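Local coordinates for GTP-binding protein (Thermus thermophilus, PDB 2DBY) that probably hydrolyses ATP, binds guanine nucleotide as well, and is thought to bind the 70S ribosome and the 50S subunit, at residues Phe57-His70 and Thr286-Thr299. Sequence-based numbering, arbitrary orientation.
Sequences FAKGERVPPVVPTH and TFFTAGEKEVRAWT. With FMT (formic acid), chain E.
A short parallel pairing joins two domains here: Val-66 and Val-67 of the G domain run alongside Val-295 and Arg-296 of the C-terminal TGS-like domain, so the beta hairpin 286-299 extends the sheet of the GTPase core. Three backbone bonds hold the register: Val-295 N to Pro-65 O, Val-67 N to Val-295 O and, at 2.9 Å, Ala-297 N to Val-67 O. On one face Val-67 lies between two side chains of the hairpin. Its CG1, anti to the backbone N (chi1 -177°), rests over a face of the Arg-296 guanidinium, whose other face lies against the Trp-298 indole; CG2 meets Glu-294 OE2 at 3.4 Å. Further along, the hydroxyls Thr-69 OG1 and Thr-299 OG1 share a 2.6 Å hydrogen bond, and Tyr-279 OH bonds the latter as well. Near the hairpin turn the Phe-57 ring takes Gly-291 CA over one face, 4.0 Å from its centroid in a CH-pi contact, while its CE1 touches Ala-290 CB at 3.7 Å. Cutting Phe-57 back to an alanine would probably take the aromatic cover from Gly-291 and Ala-290 and leave the Trp-338 ring without its partner. Pro-64 CB packs close to Glu-292 O (3.1 Å). Arg-62 and Glu-292 have opposite charges but stop short of a salt bridge. Backbone bonding thus sets the strand register where the two domains meet, and mostly apolar packing with one hydroxyl pair, rather than ion pairing, surrounds it.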
# COMPACT_ATOMS: atom_id res chain seq x y z
N PHE A 57 12.41 2.56 26.64
CA PHE A 57 12.59 1.28 27.31
C PHE A 57 14.04 0.82 27.51
O PHE A 57 14.29 -0.29 27.98
CB PHE A 57 11.76 0.21 26.59
CG PHE A 57 10.27 0.43 26.73
CD1 PHE A 57 9.52 1.05 25.72
CD2 PHE A 57 9.62 0.05 27.90
CE1 PHE A 57 8.14 1.29 25.88
CE2 PHE A 57 8.25 0.29 28.07
CZ PHE A 57 7.51 0.91 27.07
N ALA A 58 14.98 1.69 27.18
CA ALA A 58 16.39 1.37 27.36
C ALA A 58 16.73 1.62 28.81
O ALA A 58 16.38 2.65 29.37
CB ALA A 58 17.24 2.27 26.47
N LYS A 59 17.41 0.66 29.43
CA LYS A 59 17.81 0.78 30.82
C LYS A 59 19.25 0.34 31.00
O LYS A 59 19.71 -0.62 30.36
CB LYS A 59 16.87 -0.04 31.71
CG LYS A 59 15.43 0.44 31.65
CD LYS A 59 15.35 1.94 31.95
CE LYS A 59 14.00 2.54 31.58
NZ LYS A 59 14.00 4.01 31.80
N GLY A 60 19.98 1.04 31.86
CA GLY A 60 21.37 0.72 32.09
C GLY A 60 22.13 0.79 30.78
O GLY A 60 22.17 1.85 30.14
N GLU A 61 22.71 -0.33 30.37
CA GLU A 61 23.46 -0.39 29.12
C GLU A 61 22.69 -1.21 28.10
O GLU A 61 23.17 -1.44 26.98
CB GLU A 61 24.82 -1.03 29.35
CG GLU A 61 25.59 -0.44 30.52
CD GLU A 61 27.05 -0.82 30.48
OE1 GLU A 61 27.78 -0.28 29.62
OE2 GLU A 61 27.47 -1.66 31.31
N ARG A 62 21.50 -1.67 28.49
CA ARG A 62 20.66 -2.46 27.62
C ARG A 62 19.72 -1.56 26.81
O ARG A 62 19.17 -0.59 27.33
CB ARG A 62 19.84 -3.46 28.43
CG ARG A 62 20.68 -4.39 29.31
CD ARG A 62 19.82 -5.44 30.00
NE ARG A 62 20.61 -6.24 30.94
CZ ARG A 62 20.12 -7.24 31.69
NH1 ARG A 62 18.84 -7.57 31.62
NH2 ARG A 62 20.93 -7.90 32.52
N VAL A 63 19.57 -1.89 25.54
CA VAL A 63 18.69 -1.15 24.64
C VAL A 63 17.95 -2.20 23.82
O VAL A 63 18.57 -3.09 23.23
CB VAL A 63 19.52 -0.18 23.74
CG1 VAL A 63 20.81 -0.84 23.32
CG2 VAL A 63 18.71 0.22 22.51
N PRO A 64 16.61 -2.15 23.81
CA PRO A 64 15.89 -3.16 23.04
C PRO A 64 16.04 -2.95 21.54
O PRO A 64 16.06 -1.82 21.05
CB PRO A 64 14.45 -3.00 23.51
CG PRO A 64 14.38 -1.53 23.83
CD PRO A 64 15.68 -1.28 24.55
N PRO A 65 16.17 -4.06 20.80
CA PRO A 65 16.30 -3.97 19.35
C PRO A 65 14.96 -3.48 18.79
O PRO A 65 13.91 -3.67 19.43
CB PRO A 65 16.57 -5.42 18.94
CG PRO A 65 17.12 -6.06 20.17
CD PRO A 65 16.29 -5.45 21.26
N VAL A 66 14.99 -2.86 17.62
CA VAL A 66 13.76 -2.40 16.98
C VAL A 66 13.53 -3.26 15.73
O VAL A 66 14.49 -3.65 15.05
CB VAL A 66 13.82 -0.90 16.57
CG1 VAL A 66 14.02 -0.03 17.79
CG2 VAL A 66 14.95 -0.66 15.57
N VAL A 67 12.27 -3.56 15.46
CA VAL A 67 11.88 -4.37 14.30
C VAL A 67 10.86 -3.57 13.51
O VAL A 67 9.73 -3.38 13.95
CB VAL A 67 11.23 -5.71 14.73
CG1 VAL A 67 10.90 -6.54 13.48
CG2 VAL A 67 12.18 -6.49 15.64
N PRO A 68 11.23 -3.09 12.32
CA PRO A 68 10.22 -2.31 11.59
C PRO A 68 9.29 -3.21 10.80
O PRO A 68 9.52 -4.42 10.67
CB PRO A 68 11.05 -1.45 10.65
CG PRO A 68 12.18 -2.39 10.28
CD PRO A 68 12.52 -3.11 11.60
N THR A 69 8.23 -2.61 10.30
CA THR A 69 7.32 -3.34 9.42
C THR A 69 7.79 -3.03 7.98
O THR A 69 8.90 -2.54 7.78
CB THR A 69 5.83 -2.96 9.66
OG1 THR A 69 4.99 -3.78 8.84
CG2 THR A 69 5.55 -1.47 9.36
N HIS A 70 6.96 -3.32 6.98
CA HIS A 70 7.36 -3.13 5.59
C HIS A 70 6.14 -3.07 4.68
O HIS A 70 5.00 -3.29 5.12
CB HIS A 70 8.23 -4.32 5.18
CG HIS A 70 7.59 -5.66 5.41
ND1 HIS A 70 8.19 -6.67 6.13
CD2 HIS A 70 6.39 -6.15 5.02
CE1 HIS A 70 7.39 -7.72 6.18
NE2 HIS A 70 6.28 -7.43 5.51
N THR A 286 -0.05 1.37 11.33
CA THR A 286 0.97 0.72 12.14
C THR A 286 0.60 0.73 13.62
O THR A 286 0.13 1.75 14.11
CB THR A 286 2.31 1.50 12.05
OG1 THR A 286 2.74 1.57 10.68
CG2 THR A 286 3.39 0.83 12.91
N PHE A 287 0.77 -0.41 14.30
CA PHE A 287 0.60 -0.41 15.76
C PHE A 287 1.90 -1.02 16.28
O PHE A 287 2.63 -1.69 15.52
CB PHE A 287 -0.66 -1.17 16.24
CG PHE A 287 -0.57 -2.67 16.19
CD1 PHE A 287 0.11 -3.39 17.18
CD2 PHE A 287 -1.21 -3.38 15.17
CE1 PHE A 287 0.15 -4.79 17.16
CE2 PHE A 287 -1.17 -4.77 15.14
CZ PHE A 287 -0.49 -5.48 16.13
N PHE A 288 2.23 -0.78 17.55
CA PHE A 288 3.49 -1.27 18.10
C PHE A 288 3.36 -2.17 19.31
O PHE A 288 2.35 -2.14 19.99
CB PHE A 288 4.36 -0.08 18.60
CG PHE A 288 4.63 0.98 17.57
CD1 PHE A 288 3.81 2.10 17.48
CD2 PHE A 288 5.70 0.86 16.70
CE1 PHE A 288 4.07 3.10 16.52
CE2 PHE A 288 5.97 1.84 15.73
CZ PHE A 288 5.14 2.97 15.65
N THR A 289 4.38 -2.98 19.54
CA THR A 289 4.48 -3.73 20.79
C THR A 289 5.81 -3.17 21.31
O THR A 289 6.78 -3.02 20.54
CB THR A 289 4.49 -5.27 20.61
OG1 THR A 289 5.48 -5.68 19.66
CG2 THR A 289 3.12 -5.72 20.19
N ALA A 290 5.87 -2.83 22.59
CA ALA A 290 7.08 -2.21 23.10
C ALA A 290 7.37 -2.58 24.54
O ALA A 290 6.47 -2.60 25.38
CB ALA A 290 6.98 -0.70 22.97
N GLY A 291 8.64 -2.86 24.80
CA GLY A 291 9.08 -3.25 26.12
C GLY A 291 10.59 -3.36 26.14
O GLY A 291 11.26 -3.14 25.13
N GLU A 292 11.14 -3.74 27.29
CA GLU A 292 12.60 -3.83 27.41
C GLU A 292 13.24 -4.82 26.46
O GLU A 292 14.41 -4.67 26.08
CB GLU A 292 12.99 -4.21 28.84
CG GLU A 292 14.28 -3.55 29.29
CD GLU A 292 14.82 -4.10 30.60
OE1 GLU A 292 14.01 -4.33 31.53
OE2 GLU A 292 16.05 -4.29 30.70
N LYS A 293 12.51 -5.86 26.06
CA LYS A 293 13.10 -6.84 25.17
C LYS A 293 13.04 -6.50 23.69
O LYS A 293 13.90 -6.95 22.93
CB LYS A 293 12.44 -8.21 25.38
CG LYS A 293 11.00 -8.14 25.84
CD LYS A 293 10.15 -7.25 24.95
CE LYS A 293 8.93 -6.77 25.71
NZ LYS A 293 9.36 -6.14 27.00
N GLU A 294 12.06 -5.71 23.28
CA GLU A 294 11.94 -5.41 21.85
C GLU A 294 10.88 -4.36 21.60
O GLU A 294 9.94 -4.24 22.36
CB GLU A 294 11.55 -6.70 21.10
CG GLU A 294 11.37 -6.56 19.59
CD GLU A 294 10.83 -7.84 18.93
OE1 GLU A 294 9.62 -8.10 19.04
OE2 GLU A 294 11.63 -8.57 18.31
N VAL A 295 11.04 -3.60 20.51
CA VAL A 295 10.03 -2.61 20.11
C VAL A 295 9.79 -2.99 18.65
O VAL A 295 10.73 -3.05 17.87
CB VAL A 295 10.57 -1.17 20.18
CG1 VAL A 295 9.59 -0.21 19.51
CG2 VAL A 295 10.76 -0.77 21.63
N ARG A 296 8.55 -3.28 18.30
CA ARG A 296 8.26 -3.72 16.94
C ARG A 296 7.02 -3.07 16.38
O ARG A 296 6.05 -2.80 17.10
CB ARG A 296 8.09 -5.25 16.90
CG ARG A 296 7.66 -5.80 15.53
CD ARG A 296 7.81 -7.32 15.51
NE ARG A 296 7.34 -7.88 14.25
CZ ARG A 296 7.48 -9.14 13.88
NH1 ARG A 296 8.10 -10.00 14.69
NH2 ARG A 296 7.01 -9.55 12.71
N ALA A 297 7.06 -2.82 15.07
CA ALA A 297 5.97 -2.19 14.35
C ALA A 297 5.23 -3.31 13.64
O ALA A 297 5.87 -4.19 13.06
CB ALA A 297 6.52 -1.22 13.32
N TRP A 298 3.90 -3.27 13.73
CA TRP A 298 3.02 -4.26 13.10
C TRP A 298 2.07 -3.52 12.19
O TRP A 298 1.73 -2.36 12.42
CB TRP A 298 2.22 -5.01 14.17
CG TRP A 298 3.07 -5.67 15.19
CD1 TRP A 298 3.55 -5.11 16.35
CD2 TRP A 298 3.50 -7.03 15.19
NE1 TRP A 298 4.26 -6.04 17.07
CE2 TRP A 298 4.24 -7.23 16.38
CE3 TRP A 298 3.33 -8.10 14.31
CZ2 TRP A 298 4.81 -8.47 16.71
CZ3 TRP A 298 3.91 -9.34 14.64
CH2 TRP A 298 4.64 -9.51 15.83
N THR A 299 1.60 -4.20 11.14
CA THR A 299 0.71 -3.59 10.16
C THR A 299 -0.62 -4.33 10.02
O THR A 299 -0.65 -5.56 9.94
CB THR A 299 1.37 -3.62 8.76
OG1 THR A 299 2.58 -2.85 8.80
CG2 THR A 299 0.44 -3.04 7.69
C FMT E . 11.07 -5.32 7.55
O1 FMT E . 10.61 -6.43 7.48
O2 FMT E . 12.34 -5.15 7.93